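Local atomic coordinates of glycoside hydrolase, GH17 family (Formosa sp. Hel1_33_131, PDB entry 6FCG), a protein that probably hydrolyses internal beta-1,3-glucosidic bonds of laminarin, the storage glucan of marine microalgae, as an endo-acting family 17 glycoside hydrolase. Residues P244-G256 with Y315-K328. Sequence-based numbering, arbitrary orientation.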
loop_
_atom_site.group_PDB
_atom_site.type_symbol
_atom_site.label_atom_id
_atom_site.label_comp_id
_atom_site.label_asym_id
_atom_site.label_seq_id
_atom_site.Cartn_x
_atom_site.Cartn_y
_atom_site.Cartn_z
ATOM N N PRO A 244 16.098 -1.200 23.678
ATOM C CA PRO A 244 15.628 -2.263 22.787
ATOM C C PRO A 244 14.227 -1.992 22.210
ATOM O O PRO A 244 14.020 -2.265 21.026
ATOM C CB PRO A 244 15.630 -3.525 23.681
ATOM C CG PRO A 244 16.415 -3.189 24.881
ATOM C CD PRO A 244 16.803 -1.745 24.860
ATOM N N MET A 245 13.284 -1.491 23.024
ATOM C CA MET A 245 11.910 -1.276 22.546
ATOM C C MET A 245 11.912 -0.475 21.257
ATOM O O MET A 245 11.290 -0.844 20.287
ATOM C CB MET A 245 11.048 -0.566 23.576
ATOM C CG MET A 245 9.563 -0.587 23.226
ATOM S SD MET A 245 8.729 0.994 23.436
ATOM C CE MET A 245 9.521 2.038 22.234
ATOM N N HIS A 246 12.648 0.626 21.253
ATOM C CA HIS A 246 12.770 1.440 20.053
ATOM C C HIS A 246 13.416 0.690 18.907
ATOM O O HIS A 246 13.016 0.867 17.773
ATOM C CB HIS A 246 13.531 2.731 20.357
ATOM C CG HIS A 246 12.722 3.697 21.151
ATOM N ND1 HIS A 246 13.010 4.033 22.457
ATOM C CD2 HIS A 246 11.590 4.359 20.838
ATOM C CE1 HIS A 246 12.109 4.891 22.901
ATOM N NE2 HIS A 246 11.237 5.106 21.935
ATOM N N ASP A 247 14.430 -0.111 19.207
ATOM C CA ASP A 247 15.112 -0.852 18.182
ATOM C C ASP A 247 14.284 -1.993 17.599
ATOM O O ASP A 247 14.550 -2.403 16.474
ATOM C CB ASP A 247 16.505 -1.303 18.658
ATOM C CG ASP A 247 17.513 -0.148 18.709
ATOM O OD1 ASP A 247 17.253 0.918 18.114
ATOM O OD2 ASP A 247 18.597 -0.303 19.311
ATOM N N THR A 248 13.213 -2.432 18.257
ATOM C CA THR A 248 12.244 -3.333 17.575
ATOM C C THR A 248 11.700 -2.763 16.238
ATOM O O THR A 248 11.201 -3.526 15.391
ATOM C CB THR A 248 11.016 -3.709 18.405
ATOM O OG1 THR A 248 10.212 -2.548 18.672
ATOM C CG2 THR A 248 11.428 -4.377 19.677
ATOM N N HIS A 249 11.800 -1.438 16.059
ATOM C CA HIS A 249 11.588 -0.822 14.758
ATOM C C HIS A 249 12.880 -0.403 14.032
ATOM O O HIS A 249 13.064 -0.746 12.875
ATOM C CB HIS A 249 10.716 0.383 14.931
ATOM C CG HIS A 249 10.415 1.077 13.649
ATOM N ND1 HIS A 249 11.108 2.194 13.232
ATOM C CD2 HIS A 249 9.501 0.816 12.688
ATOM C CE1 HIS A 249 10.621 2.599 12.070
ATOM N NE2 HIS A 249 9.644 1.783 11.723
ATOM N N TYR A 250 13.749 0.364 14.694
ATOM C CA TYR A 250 14.935 0.973 14.054
ATOM C C TYR A 250 16.101 0.019 13.799
ATOM O O TYR A 250 16.973 0.341 13.002
ATOM C CB TYR A 250 15.458 2.193 14.844
ATOM C CG TYR A 250 14.579 3.366 14.715
ATOM C CD1 TYR A 250 14.681 4.215 13.617
ATOM C CD2 TYR A 250 13.579 3.615 15.656
ATOM C CE1 TYR A 250 13.816 5.298 13.470
ATOM C CE2 TYR A 250 12.725 4.702 15.527
ATOM C CZ TYR A 250 12.827 5.520 14.430
ATOM O OH TYR A 250 11.990 6.586 14.330
ATOM N N ASN A 251 16.143 -1.109 14.488
ATOM C CA ASN A 251 17.143 -2.115 14.229
ATOM C C ASN A 251 16.639 -3.480 14.684
ATOM O O ASN A 251 17.070 -4.027 15.695
ATOM C CB ASN A 251 18.488 -1.756 14.871
ATOM C CG ASN A 251 19.565 -2.808 14.582
ATOM O OD1 ASN A 251 19.534 -3.504 13.531
ATOM N ND2 ASN A 251 20.496 -2.966 15.527
ATOM N N PRO A 252 15.729 -4.052 13.898
ATOM C CA PRO A 252 14.901 -5.169 14.351
ATOM C C PRO A 252 15.475 -6.567 14.250
ATOM O O PRO A 252 14.721 -7.529 14.470
ATOM C CB PRO A 252 13.650 -5.031 13.474
ATOM C CG PRO A 252 14.135 -4.408 12.223
ATOM C CD PRO A 252 15.333 -3.558 12.566
ATOM N N ILE A 253 16.771 -6.712 13.994
ATOM C CA ILE A 253 17.352 -8.035 13.690
ATOM C C ILE A 253 17.228 -9.028 14.866
ATOM O O ILE A 253 17.136 -10.230 14.649
ATOM C CB ILE A 253 18.797 -7.947 13.140
ATOM C CG1 ILE A 253 18.896 -7.320 11.714
ATOM C CG2 ILE A 253 19.449 -9.324 13.040
ATOM C CD1 ILE A 253 18.050 -6.093 11.359
ATOM N N PHE A 254 17.133 -8.512 16.088
ATOM C CA PHE A 254 16.977 -9.307 17.331
ATOM C C PHE A 254 15.525 -9.642 17.694
ATOM O O PHE A 254 15.267 -10.435 18.595
ATOM C CB PHE A 254 17.613 -8.523 18.513
ATOM C CG PHE A 254 16.756 -7.390 19.015
ATOM C CD1 PHE A 254 15.803 -7.613 20.009
ATOM C CD2 PHE A 254 16.851 -6.118 18.461
ATOM C CE1 PHE A 254 14.989 -6.588 20.455
ATOM C CE2 PHE A 254 16.027 -5.089 18.903
ATOM C CZ PHE A 254 15.101 -5.326 19.902
ATOM N N TRP A 255 14.575 -8.996 17.027
ATOM C CA TRP A 255 13.173 -8.996 17.464
ATOM C C TRP A 255 12.307 -9.849 16.544
ATOM O O TRP A 255 12.206 -9.579 15.347
ATOM C CB TRP A 255 12.652 -7.558 17.465
ATOM C CG TRP A 255 11.227 -7.411 17.857
ATOM C CD1 TRP A 255 10.213 -7.005 17.057
ATOM C CD2 TRP A 255 10.665 -7.672 19.123
ATOM N NE1 TRP A 255 9.059 -7.009 17.744
ATOM C CE2 TRP A 255 9.307 -7.417 19.025
ATOM C CE3 TRP A 255 11.178 -8.115 20.335
ATOM C CZ2 TRP A 255 8.433 -7.575 20.105
ATOM C CZ3 TRP A 255 10.320 -8.274 21.402
ATOM C CH2 TRP A 255 8.965 -8.013 21.280
ATOM N N GLY A 256 11.698 -10.874 17.115
ATOM C CA GLY A 256 10.749 -11.689 16.406
ATOM C C GLY A 256 10.552 -13.058 17.011
ATOM O O GLY A 256 11.028 -13.355 18.107
ATOM N N TYR A 315 4.888 3.113 15.473
ATOM C CA TYR A 315 5.781 2.038 15.078
ATOM C C TYR A 315 5.890 0.834 15.998
ATOM O O TYR A 315 6.272 -0.238 15.527
ATOM C CB TYR A 315 7.207 2.542 14.947
ATOM C CG TYR A 315 7.445 3.612 13.931
ATOM C CD1 TYR A 315 6.831 3.587 12.673
ATOM C CD2 TYR A 315 8.347 4.667 14.211
ATOM C CE1 TYR A 315 7.093 4.601 11.738
ATOM C CE2 TYR A 315 8.616 5.681 13.284
ATOM C CZ TYR A 315 7.993 5.640 12.056
ATOM O OH TYR A 315 8.254 6.618 11.166
ATOM N N TYR A 316 5.585 0.993 17.275
ATOM C CA TYR A 316 5.899 -0.035 18.262
ATOM C C TYR A 316 4.708 -0.897 18.743
ATOM O O TYR A 316 4.916 -1.838 19.521
ATOM C CB TYR A 316 6.561 0.627 19.463
ATOM C CG TYR A 316 7.610 1.634 19.068
ATOM C CD1 TYR A 316 8.833 1.217 18.524
ATOM C CD2 TYR A 316 7.377 3.002 19.209
ATOM C CE1 TYR A 316 9.796 2.134 18.154
ATOM C CE2 TYR A 316 8.332 3.924 18.857
ATOM C CZ TYR A 316 9.535 3.492 18.318
ATOM O OH TYR A 316 10.476 4.438 17.964
ATOM N N GLY A 317 3.480 -0.598 18.277
ATOM C CA GLY A 317 2.283 -1.359 18.668
ATOM C C GLY A 317 1.687 -2.232 17.562
ATOM O O GLY A 317 2.405 -2.819 16.743
ATOM N N ALA A 318 0.365 -2.329 17.550
ATOM C CA ALA A 318 -0.366 -3.135 16.544
ATOM C C ALA A 318 -0.073 -2.757 15.084
ATOM O O ALA A 318 -0.100 -3.601 14.224
ATOM C CB ALA A 318 -1.878 -3.066 16.813
ATOM N N LYS A 319 0.210 -1.486 14.812
ATOM C CA LYS A 319 0.467 -1.020 13.447
ATOM C C LYS A 319 1.937 -1.107 13.054
ATOM O O LYS A 319 2.324 -0.602 12.002
ATOM C CB LYS A 319 -0.019 0.427 13.262
ATOM C CG LYS A 319 -1.472 0.721 13.713
ATOM C CD LYS A 319 -2.237 1.486 12.637
ATOM C CE LYS A 319 -2.147 2.997 12.786
ATOM N NZ LYS A 319 -3.244 3.650 12.025
ATOM N N GLY A 320 2.756 -1.737 13.896
ATOM C CA GLY A 320 4.195 -1.881 13.649
ATOM C C GLY A 320 4.737 -3.133 14.326
ATOM O O GLY A 320 4.262 -4.226 14.067
ATOM N N SER A 321 5.704 -2.964 15.221
ATOM C CA SER A 321 6.529 -4.081 15.725
ATOM C C SER A 321 5.895 -4.980 16.775
ATOM O O SER A 321 6.507 -5.956 17.159
ATOM C CB SER A 321 7.828 -3.536 16.283
ATOM O OG SER A 321 7.638 -2.939 17.559
ATOM N N LYS A 322 4.677 -4.672 17.226
ATOM C CA LYS A 322 3.965 -5.503 18.237
ATOM C C LYS A 322 4.700 -5.583 19.589
ATOM O O LYS A 322 4.595 -6.582 20.299
ATOM C CB LYS A 322 3.695 -6.936 17.728
ATOM C CG LYS A 322 3.257 -7.080 16.287
ATOM C CD LYS A 322 1.814 -6.726 16.076
ATOM C CE LYS A 322 1.442 -7.255 14.704
ATOM N NZ LYS A 322 0.336 -6.515 14.075
ATOM N N ALA A 323 5.432 -4.541 19.935
ATOM C CA ALA A 323 6.215 -4.528 21.163
ATOM C C ALA A 323 5.418 -4.070 22.379
ATOM O O ALA A 323 5.531 -4.647 23.449
ATOM C CB ALA A 323 7.418 -3.626 20.976
ATOM N N THR A 324 4.588 -3.057 22.206
ATOM C CA THR A 324 3.988 -2.370 23.319
ATOM C C THR A 324 2.690 -2.989 23.864
ATOM O O THR A 324 1.712 -3.091 23.152
ATOM C CB THR A 324 3.673 -0.927 22.940
ATOM O OG1 THR A 324 2.847 -0.902 21.774
ATOM C CG2 THR A 324 4.952 -0.179 22.674
ATOM N N ASP A 325 2.732 -3.372 25.142
ATOM C CA ASP A 325 1.574 -3.756 25.962
ATOM C C ASP A 325 2.077 -3.965 27.396
ATOM O O ASP A 325 3.290 -4.071 27.610
ATOM C CB ASP A 325 0.863 -5.019 25.422
ATOM C CG ASP A 325 1.787 -6.225 25.356
ATOM O OD1 ASP A 325 2.191 -6.707 26.441
ATOM O OD2 ASP A 325 2.089 -6.694 24.221
ATOM N N GLU A 326 1.170 -4.079 28.362
ATOM C CA GLU A 326 1.573 -4.147 29.764
ATOM C C GLU A 326 2.294 -5.426 30.163
ATOM O O GLU A 326 3.075 -5.431 31.142
ATOM C CB GLU A 326 0.383 -3.952 30.676
ATOM C CG GLU A 326 -0.191 -2.545 30.594
ATOM C CD GLU A 326 -1.339 -2.281 31.559
ATOM O OE1 GLU A 326 -1.501 -3.032 32.551
ATOM O OE2 GLU A 326 -2.078 -1.305 31.329
ATOM N N TYR A 327 2.044 -6.506 29.419
ATOM C CA TYR A 327 2.665 -7.800 29.704
ATOM C C TYR A 327 4.137 -7.785 29.316
ATOM O O TYR A 327 5.011 -8.181 30.092
ATOM C CB TYR A 327 1.908 -8.921 28.974
ATOM C CG TYR A 327 2.382 -10.335 29.253
ATOM C CD1 TYR A 327 2.440 -10.830 30.557
ATOM C CD2 TYR A 327 2.706 -11.202 28.218
ATOM C CE1 TYR A 327 2.843 -12.136 30.819
ATOM C CE2 TYR A 327 3.103 -12.510 28.472
ATOM C CZ TYR A 327 3.164 -12.968 29.771
ATOM O OH TYR A 327 3.557 -14.253 30.010
ATOM N N LYS A 328 4.423 -7.344 28.102
ATOM C CA LYS A 328 5.805 -7.283 27.663
ATOM C C LYS A 328 6.583 -6.255 28.465
ATOM O O LYS A 328 7.767 -6.453 28.679
ATOM C CB LYS A 328 5.921 -7.003 26.166
ATOM C CG LYS A 328 5.418 -8.146 25.327
ATOM C CD LYS A 328 5.908 -8.010 23.909
ATOM C CE LYS A 328 4.793 -7.885 22.885
ATOM N NZ LYS A 328 4.010 -9.006 22.457
#
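Two beta-alpha loops of the TIM barrel meet where the short helix 244-250, following strand 238-241, packs against the last part, 315-325, of the loop that leads from strand 301-305 into helix 326-342. Tyr316 lies against the helix: Met245 CE sits over the centre of its ring, 3.7 Å from the centroid, a CH-pi contact. A flexible thioether suits this place, since its chain bends at chi2 and chi3 to lay the methyl on the ring face, while SD stands obliquely to the ring in a Met-aromatic contact. His246 turns its CD2 edge to the same broad phenol ring, the planes at 83° in an offset edge-to-face pair. Farther along the helix, CG of His249 is anti to the backbone N, which carries the imidazole out toward the loop. There it lies almost parallel to Tyr315, two flat rings in an offset stack with centroids 3.9 Å apart and planes at 9°. Tyr315 CB also reaches over this imidazole.

Polar bonds join the less exposed side. Ser321 OG donates to Thr248 OG1 at 2.8 Å, and Thr248 OG1 in turn donates to Met245 O, 2.6 Å away and in the carbonyl plane; small hydroxyl residues suit this relay, which ties the loop to a helical carbonyl. Trp255 sends NE1 to Ser321 O (2.8 Å), a backbone oxygen close to the indole plane. The same indole extends CZ2 toward Ala323 CB at 4.2 Å and CH2 toward Lys328 CD, where a small methyl and a long aliphatic chain fit beside it. Lys328 NZ continues to Glu418 O and pairs with Asp325 OD2, the N-cap residue of helix 326-342. Such packing between successive beta-alpha loops is consistent with the TIM-barrel fold of family 17.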